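Local coordinates for protein histidinol-phosphate aminotransferase (Clostridium acetobutylicum, PDB 3FTB) that probably transfers amino groups using pyridoxal 5'-phosphate, most likely as the histidinol-phosphate aminotransferase of histidine synthesis, at residues V82-S96 with K237-C249. Residues are numbered along the deposited sequence; the frame is centred on the assembly and turned at random.
Sequences VLGNGASEIIELSIS and KIKAKQNPWNINC. With PO4 (phosphate ion), chain E.
L93 lays its CD1 over the CG2 branch of I238, 3.9 Å away, while its CD2 slides along K241, 3.9 Å from CB. The contact belongs to the large domain of the fold type I aminotransferase architecture, built on a seven-stranded mixed sheet; edge strand 80-84 and helix 87-95 meet the end of helix 232-239 and the loop after it. V82 CG1 approaches the same I238 branch at about a right angle, so one isoleucine packs against both strand and helix. Farther along, L83 CB sits 3.7 Å from I247 CG1.

Between these apolar patches lies N246. With CG between the backbone N and the carbonyl carbon (chi1 65°), its amide points into the gap between strand and helix, where ND2 donates, within about 6° of the amide plane, to L83 O at 3.1 Å, from above the carbonyl plane, and to E89 OE1, on the syn side. That carboxylate oxygen also takes the backbone N-H of N85 at 2.6 Å, tying the strand-to-helix turn to the loop. N246 O accepts a hydrogen bond from N85 ND2 of the second subunit, placing the contact at the dimer interface. A87 N and S88 N bind a phosphate ion, probably from the crystallisation liquor, that R223 and T214 also hold, where the family probably holds the cofactor's phosphate. At the helix's far end, extended K241 donates from NZ to S96 OG, 3.0 Å away.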
ATOM      1  N   VAL A  82     -13.149  -4.612  -2.230  1.00 34.28           N
ATOM      2  CA  VAL A  82     -11.752  -4.487  -2.602  1.00 33.96           C
ATOM      3  C   VAL A  82     -11.084  -3.524  -1.643  1.00 30.30           C
ATOM      4  O   VAL A  82     -11.603  -2.445  -1.391  1.00 29.94           O
ATOM      5  CB  VAL A  82     -11.562  -4.051  -4.080  1.00 40.97           C
ATOM      6  CG1 VAL A  82     -11.905  -5.207  -5.025  1.00 36.29           C
ATOM      7  CG2 VAL A  82     -12.400  -2.836  -4.406  1.00 38.84           C
ATOM      8  N   LEU A  83      -9.949  -3.941  -1.085  1.00 33.57           N
ATOM      9  CA  LEU A  83      -9.224  -3.147  -0.096  1.00 34.63           C
ATOM     10  C   LEU A  83      -8.105  -2.374  -0.777  1.00 35.79           C
ATOM     11  O   LEU A  83      -7.440  -2.881  -1.676  1.00 33.32           O
ATOM     12  CB  LEU A  83      -8.666  -4.041   1.020  1.00 20.11           C
ATOM     13  CG  LEU A  83      -9.751  -4.931   1.628  1.00 24.30           C
ATOM     14  CD1 LEU A  83      -9.168  -5.918   2.626  1.00 25.39           C
ATOM     15  CD2 LEU A  83     -10.854  -4.098   2.261  1.00 24.29           C
ATOM     16  N   GLY A  84      -7.912  -1.131  -0.363  1.00 35.70           N
ATOM     17  CA  GLY A  84      -6.893  -0.317  -0.983  1.00 27.90           C
ATOM     18  C   GLY A  84      -6.054   0.450   0.009  1.00 46.11           C
ATOM     19  O   GLY A  84      -6.544   0.913   1.043  1.00 52.08           O
ATOM     20  N   ASN A  85      -4.770   0.561  -0.313  1.00 55.53           N
ATOM     21  CA  ASN A  85      -3.867   1.466   0.367  1.00 58.06           C
ATOM     22  C   ASN A  85      -4.314   2.887   0.009  1.00 51.38           C
ATOM     23  O   ASN A  85      -3.701   3.551  -0.829  1.00 55.10           O
ATOM     24  CB  ASN A  85      -2.436   1.192  -0.103  1.00 63.82           C
ATOM     25  CG  ASN A  85      -1.381   1.749   0.837  1.00 67.41           C
ATOM     26  OD1 ASN A  85      -1.494   1.653   2.063  1.00 71.29           O
ATOM     27  ND2 ASN A  85      -0.331   2.317   0.258  1.00 61.94           N
ATOM     28  N   GLY A  86      -5.402   3.333   0.639  1.00 40.22           N
ATOM     29  CA  GLY A  86      -6.045   4.595   0.311  1.00 24.99           C
ATOM     30  C   GLY A  86      -7.144   4.389  -0.728  1.00 33.28           C
ATOM     31  O   GLY A  86      -7.165   3.367  -1.412  1.00 33.70           O
ATOM     32  N   ALA A  87      -8.063   5.341  -0.861  1.00 31.18           N
ATOM     33  CA  ALA A  87      -9.025   5.287  -1.969  1.00 34.31           C
ATOM     34  C   ALA A  87      -8.312   5.415  -3.322  1.00 46.91           C
ATOM     35  O   ALA A  87      -8.795   4.925  -4.349  1.00 49.81           O
ATOM     36  CB  ALA A  87     -10.088   6.369  -1.828  1.00 21.86           C
ATOM     37  N   SER A  88      -7.156   6.073  -3.309  1.00 47.29           N
ATOM     38  CA  SER A  88      -6.369   6.292  -4.517  1.00 44.36           C
ATOM     39  C   SER A  88      -6.208   5.021  -5.325  1.00 32.87           C
ATOM     40  O   SER A  88      -6.325   5.029  -6.547  1.00 41.21           O
ATOM     41  CB  SER A  88      -4.982   6.816  -4.155  1.00 41.88           C
ATOM     42  OG  SER A  88      -5.069   7.889  -3.243  1.00 52.79           O
ATOM     43  N   GLU A  89      -5.918   3.929  -4.632  1.00 29.08           N
ATOM     44  CA  GLU A  89      -5.602   2.674  -5.294  1.00 43.61           C
ATOM     45  C   GLU A  89      -6.815   2.188  -6.083  1.00 45.75           C
ATOM     46  O   GLU A  89      -6.690   1.637  -7.179  1.00 42.39           O
ATOM     47  CB  GLU A  89      -5.141   1.623  -4.264  1.00 47.50           C
ATOM     48  CG  GLU A  89      -4.349   0.443  -4.851  1.00 59.62           C
ATOM     49  CD  GLU A  89      -4.010  -0.663  -3.830  1.00 66.13           C
ATOM     50  OE1 GLU A  89      -4.141  -0.429  -2.612  1.00 60.63           O
ATOM     51  OE2 GLU A  89      -3.604  -1.775  -4.245  1.00 68.84           O
ATOM     52  N   ILE A  90      -7.994   2.428  -5.522  1.00 43.85           N
ATOM     53  CA  ILE A  90      -9.232   1.898  -6.075  1.00 37.41           C
ATOM     54  C   ILE A  90      -9.706   2.704  -7.283  1.00 35.66           C
ATOM     55  O   ILE A  90     -10.186   2.131  -8.266  1.00 35.01           O
ATOM     56  CB  ILE A  90     -10.316   1.842  -4.994  1.00 32.28           C
ATOM     57  CG1 ILE A  90      -9.811   1.021  -3.810  1.00 24.97           C
ATOM     58  CG2 ILE A  90     -11.623   1.267  -5.545  1.00 21.23           C
ATOM     59  CD1 ILE A  90     -10.518   1.342  -2.546  1.00 28.17           C
ATOM     60  N   ILE A  91      -9.561   4.024  -7.204  1.00 25.79           N
ATOM     61  CA  ILE A  91      -9.851   4.912  -8.328  1.00 26.06           C
ATOM     62  C   ILE A  91      -9.014   4.524  -9.545  1.00 30.89           C
ATOM     63  O   ILE A  91      -9.551   4.263 -10.629  1.00 34.36           O
ATOM     64  CB  ILE A  91      -9.555   6.376  -7.963  1.00 39.81           C
ATOM     65  CG1 ILE A  91     -10.476   6.834  -6.826  1.00 37.75           C
ATOM     66  CG2 ILE A  91      -9.693   7.275  -9.189  1.00 36.58           C
ATOM     67  CD1 ILE A  91     -10.152   8.210  -6.290  1.00 33.15           C
ATOM     68  N   GLU A  92      -7.698   4.468  -9.357  1.00 25.16           N
ATOM     69  CA  GLU A  92      -6.801   4.029 -10.421  1.00 37.89           C
ATOM     70  C   GLU A  92      -7.179   2.652 -10.963  1.00 39.17           C
ATOM     71  O   GLU A  92      -7.365   2.489 -12.167  1.00 39.04           O
ATOM     72  CB  GLU A  92      -5.345   4.013  -9.943  1.00 41.37           C
ATOM     73  CG  GLU A  92      -4.407   3.269 -10.886  1.00 42.38           C
ATOM     74  CD  GLU A  92      -2.948   3.507 -10.565  1.00 54.00           C
ATOM     75  OE1 GLU A  92      -2.609   4.638 -10.161  1.00 63.35           O
ATOM     76  OE2 GLU A  92      -2.139   2.567 -10.718  1.00 57.37           O
ATOM     77  N   LEU A  93      -7.290   1.671 -10.065  1.00 36.26           N
ATOM     78  CA  LEU A  93      -7.512   0.277 -10.454  1.00 39.80           C
ATOM     79  C   LEU A  93      -8.835   0.035 -11.165  1.00 43.31           C
ATOM     80  O   LEU A  93      -8.890  -0.700 -12.153  1.00 40.88           O
ATOM     81  CB  LEU A  93      -7.413  -0.654  -9.246  1.00 40.77           C
ATOM     82  CG  LEU A  93      -5.998  -0.969  -8.767  1.00 38.38           C
ATOM     83  CD1 LEU A  93      -6.071  -1.650  -7.435  1.00 31.18           C
ATOM     84  CD2 LEU A  93      -5.252  -1.825  -9.774  1.00 39.41           C
ATOM     85  N   SER A  94      -9.905   0.633 -10.654  1.00 38.24           N
ATOM     86  CA  SER A  94     -11.202   0.467 -11.288  1.00 34.58           C
ATOM     87  C   SER A  94     -11.200   1.096 -12.684  1.00 31.33           C
ATOM     88  O   SER A  94     -11.855   0.609 -13.603  1.00 32.55           O
ATOM     89  CB  SER A  94     -12.318   1.037 -10.415  1.00 29.42           C
ATOM     90  OG  SER A  94     -12.071   2.388 -10.077  1.00 33.30           O
ATOM     91  N   ILE A  95     -10.435   2.163 -12.850  1.00 31.46           N
ATOM     92  CA  ILE A  95     -10.346   2.822 -14.147  1.00 38.99           C
ATOM     93  C   ILE A  95      -9.380   2.059 -15.062  1.00 38.49           C
ATOM     94  O   ILE A  95      -9.504   2.103 -16.293  1.00 30.87           O
ATOM     95  CB  ILE A  95      -9.930   4.307 -13.997  1.00 34.10           C
ATOM     96  CG1 ILE A  95     -11.054   5.117 -13.340  1.00 27.45           C
ATOM     97  CG2 ILE A  95      -9.550   4.915 -15.348  1.00 33.92           C
ATOM     98  CD1 ILE A  95     -10.633   6.525 -12.932  1.00 14.18           C
ATOM     99  N   SER A  96      -8.440   1.338 -14.454  1.00 37.37           N
ATOM    100  CA  SER A  96      -7.465   0.544 -15.204  1.00 40.36           C
ATOM    101  C   SER A  96      -8.125  -0.581 -15.990  1.00 40.54           C
ATOM    102  O   SER A  96      -7.504  -1.175 -16.873  1.00 41.45           O
ATOM    103  CB  SER A  96      -6.400  -0.043 -14.268  1.00 33.66           C
ATOM    104  OG  SER A  96      -6.879  -1.186 -13.569  1.00 33.66           O
ATOM    105  N   LYS A 237     -11.352  -9.235 -10.530  1.00 32.84           N
ATOM    106  CA  LYS A 237     -10.423  -8.665 -11.501  1.00 35.72           C
ATOM    107  C   LYS A 237      -9.488  -7.605 -10.888  1.00 41.19           C
ATOM    108  O   LYS A 237      -8.320  -7.471 -11.280  1.00 34.17           O
ATOM    109  CB  LYS A 237     -11.202  -8.067 -12.675  1.00 44.53           C
ATOM    110  CG  LYS A 237     -11.995  -9.069 -13.496  1.00 48.29           C
ATOM    111  CD  LYS A 237     -12.880  -8.342 -14.505  1.00 58.25           C
ATOM    112  CE  LYS A 237     -13.621  -9.301 -15.420  1.00 56.69           C
ATOM    113  NZ  LYS A 237     -14.461  -8.573 -16.400  1.00 58.13           N
ATOM    114  N   ILE A 238     -10.013  -6.844  -9.931  1.00 37.84           N
ATOM    115  CA  ILE A 238      -9.230  -5.830  -9.252  1.00 35.32           C
ATOM    116  C   ILE A 238      -8.266  -6.466  -8.262  1.00 34.44           C
ATOM    117  O   ILE A 238      -7.139  -5.992  -8.096  1.00 34.00           O
ATOM    118  CB  ILE A 238     -10.126  -4.804  -8.541  1.00 28.72           C
ATOM    119  CG1 ILE A 238     -10.898  -3.985  -9.578  1.00 29.03           C
ATOM    120  CG2 ILE A 238      -9.277  -3.903  -7.681  1.00 34.35           C
ATOM    121  CD1 ILE A 238     -12.054  -3.224  -9.010  1.00 35.48           C
ATOM    122  N   LYS A 239      -8.711  -7.543  -7.618  1.00 33.14           N
ATOM    123  CA  LYS A 239      -7.878  -8.293  -6.682  1.00 28.17           C
ATOM    124  C   LYS A 239      -6.754  -8.952  -7.456  1.00 34.43           C
ATOM    125  O   LYS A 239      -5.593  -8.922  -7.044  1.00 42.93           O
ATOM    126  CB  LYS A 239      -8.707  -9.338  -5.946  1.00 35.76           C
ATOM    127  CG  LYS A 239      -8.324  -9.554  -4.486  1.00 45.61           C
ATOM    128  CD  LYS A 239      -9.535 -10.056  -3.706  1.00 56.23           C
ATOM    129  CE  LYS A 239     -10.709  -9.068  -3.818  1.00 59.05           C
ATOM    130  NZ  LYS A 239     -12.031  -9.666  -3.463  1.00 57.42           N
ATOM    131  N   ALA A 240      -7.105  -9.522  -8.602  1.00 42.57           N
ATOM    132  CA  ALA A 240      -6.131 -10.134  -9.503  1.00 45.80           C
ATOM    133  C   ALA A 240      -4.990  -9.179  -9.860  1.00 46.57           C
ATOM    134  O   ALA A 240      -3.888  -9.608 -10.191  1.00 48.41           O
ATOM    135  CB  ALA A 240      -6.823 -10.612 -10.767  1.00 45.21           C
ATOM    136  N   LYS A 241      -5.258  -7.880  -9.788  1.00 46.11           N
ATOM    137  CA  LYS A 241      -4.252  -6.884 -10.118  1.00 43.76           C
ATOM    138  C   LYS A 241      -3.388  -6.511  -8.911  1.00 45.21           C
ATOM    139  O   LYS A 241      -2.214  -6.159  -9.060  1.00 54.79           O
ATOM    140  CB  LYS A 241      -4.916  -5.637 -10.718  1.00 45.22           C
ATOM    141  CG  LYS A 241      -5.655  -5.906 -12.019  1.00 43.71           C
ATOM    142  CD  LYS A 241      -5.921  -4.625 -12.789  1.00 42.03           C
ATOM    143  CE  LYS A 241      -6.272  -4.931 -14.232  1.00 45.79           C
ATOM    144  NZ  LYS A 241      -6.341  -3.714 -15.086  1.00 50.72           N
ATOM    145  N   GLN A 242      -3.964  -6.604  -7.718  1.00 33.44           N
ATOM    146  CA  GLN A 242      -3.299  -6.108  -6.515  1.00 37.75           C
ATOM    147  C   GLN A 242      -2.205  -7.018  -5.963  1.00 53.38           C
ATOM    148  O   GLN A 242      -1.834  -8.026  -6.567  1.00 53.50           O
ATOM    149  CB  GLN A 242      -4.321  -5.852  -5.412  1.00 29.18           C
ATOM    150  CG  GLN A 242      -5.362  -4.817  -5.770  1.00 37.73           C
ATOM    151  CD  GLN A 242      -6.321  -4.562  -4.634  1.00 45.13           C
ATOM    152  OE1 GLN A 242      -6.115  -3.650  -3.837  1.00 48.95           O
ATOM    153  NE2 GLN A 242      -7.366  -5.384  -4.537  1.00 38.54           N
ATOM    154  N   ASN A 243      -1.701  -6.638  -4.794  1.00 57.55           N
ATOM    155  CA  ASN A 243      -0.726  -7.436  -4.076  1.00 54.65           C
ATOM    156  C   ASN A 243      -1.275  -7.841  -2.707  1.00 46.32           C
ATOM    157  O   ASN A 243      -1.802  -7.004  -1.970  1.00 46.97           O
ATOM    158  CB  ASN A 243       0.567  -6.644  -3.917  1.00 63.37           C
ATOM    159  CG  ASN A 243       1.767  -7.530  -3.718  1.00 64.02           C
ATOM    160  OD1 ASN A 243       2.427  -7.472  -2.682  1.00 61.93           O
ATOM    161  ND2 ASN A 243       2.057  -8.366  -4.709  1.00 67.34           N
ATOM    162  N   PRO A 244      -1.171  -9.132  -2.373  1.00 37.51           N
ATOM    163  CA  PRO A 244      -1.615  -9.650  -1.074  1.00 31.31           C
ATOM    164  C   PRO A 244      -0.990  -8.858   0.074  1.00 36.03           C
ATOM    165  O   PRO A 244       0.067  -8.253  -0.101  1.00 38.51           O
ATOM    166  CB  PRO A 244      -1.102 -11.083  -1.084  1.00 41.02           C
ATOM    167  CG  PRO A 244      -1.070 -11.443  -2.543  1.00 43.67           C
ATOM    168  CD  PRO A 244      -0.645 -10.193  -3.247  1.00 38.82           C
ATOM    169  N   TRP A 245      -1.657  -8.855   1.222  1.00 33.20           N
ATOM    170  CA  TRP A 245      -1.340  -7.950   2.331  1.00 37.72           C
ATOM    171  C   TRP A 245      -1.038  -6.474   1.973  1.00 38.00           C
ATOM    172  O   TRP A 245      -0.107  -5.889   2.524  1.00 45.01           O
ATOM    173  CB  TRP A 245      -0.193  -8.522   3.158  1.00 39.62           C
ATOM    174  CG  TRP A 245      -0.414  -9.928   3.558  1.00 45.65           C
ATOM    175  CD1 TRP A 245      -1.267 -10.383   4.522  1.00 46.36           C
ATOM    176  CD2 TRP A 245       0.228 -11.085   3.008  1.00 45.83           C
ATOM    177  NE1 TRP A 245      -1.195 -11.754   4.603  1.00 49.28           N
ATOM    178  CE2 TRP A 245      -0.283 -12.207   3.686  1.00 46.96           C
ATOM    179  CE3 TRP A 245       1.190 -11.279   2.011  1.00 44.57           C
ATOM    180  CZ2 TRP A 245       0.132 -13.506   3.397  1.00 51.63           C
ATOM    181  CZ3 TRP A 245       1.595 -12.570   1.723  1.00 42.67           C
ATOM    182  CH2 TRP A 245       1.069 -13.665   2.412  1.00 46.37           C
ATOM    183  N   ASN A 246      -1.815  -5.860   1.085  1.00 28.87           N
ATOM    184  CA  ASN A 246      -1.580  -4.449   0.757  1.00 33.69           C
ATOM    185  C   ASN A 246      -2.046  -3.485   1.855  1.00 36.78           C
ATOM    186  O   ASN A 246      -1.836  -2.273   1.768  1.00 41.26           O
ATOM    187  CB  ASN A 246      -2.251  -4.077  -0.565  1.00 30.74           C
ATOM    188  CG  ASN A 246      -3.764  -4.168  -0.490  1.00 30.85           C
ATOM    189  OD1 ASN A 246      -4.320  -5.085   0.120  1.00 35.02           O
ATOM    190  ND2 ASN A 246      -4.439  -3.215  -1.112  1.00 25.26           N
ATOM    191  N   ILE A 247      -2.689  -4.028   2.881  1.00 35.43           N
ATOM    192  CA  ILE A 247      -3.284  -3.225   3.950  1.00 31.47           C
ATOM    193  C   ILE A 247      -2.522  -3.413   5.253  1.00 28.07           C
ATOM    194  O   ILE A 247      -2.554  -4.481   5.836  1.00 34.29           O
ATOM    195  CB  ILE A 247      -4.770  -3.621   4.177  1.00 29.09           C
ATOM    196  CG1 ILE A 247      -5.555  -3.548   2.870  1.00 32.22           C
ATOM    197  CG2 ILE A 247      -5.428  -2.766   5.252  1.00 27.36           C
ATOM    198  CD1 ILE A 247      -5.386  -2.245   2.129  1.00 36.23           C
ATOM    199  N   ASN A 248      -1.832  -2.376   5.711  1.00 37.60           N
ATOM    200  CA  ASN A 248      -1.100  -2.450   6.981  1.00 35.27           C
ATOM    201  C   ASN A 248      -2.021  -2.703   8.181  1.00 36.22           C
ATOM    202  O   ASN A 248      -3.230  -2.482   8.103  1.00 31.00           O
ATOM    203  CB  ASN A 248      -0.290  -1.172   7.206  1.00 26.94           C
ATOM    204  CG  ASN A 248      -1.149  -0.017   7.700  1.00 23.96           C
ATOM    205  OD1 ASN A 248      -1.541   0.852   6.923  1.00 30.26           O
ATOM    206  ND2 ASN A 248      -1.437   0.001   8.995  1.00 27.80           N
ATOM    207  N   CYS A 249      -1.442  -3.143   9.297  1.00 38.72           N
ATOM    208  CA  CYS A 249      -2.227  -3.577  10.453  1.00 40.91           C
ATOM    209  C   CYS A 249      -3.015  -2.475  11.183  1.00 34.87           C
ATOM    210  O   CYS A 249      -4.095  -2.738  11.726  1.00 48.68           O
ATOM    211  CB  CYS A 249      -1.354  -4.371  11.442  1.00 51.11           C
ATOM    212  SG  CYS A 249      -0.089  -3.439  12.363  1.00 35.52           S
TER
HETATM  213  P   PO4 E 362      -6.977   8.710  -0.320  1.00 29.96           P
HETATM  214  O1  PO4 E 362      -6.073   7.759  -1.061  1.00 38.50           O
HETATM  215  O2  PO4 E 362      -8.141   7.965   0.263  1.00 33.13           O
HETATM  216  O3  PO4 E 362      -6.245   9.366   0.822  1.00 25.56           O
HETATM  217  O4  PO4 E 362      -7.493   9.733  -1.299  1.00 35.41           O
HETATM  218  O   HOH W   1      -0.640  -0.187   4.125  1.00 39.78           O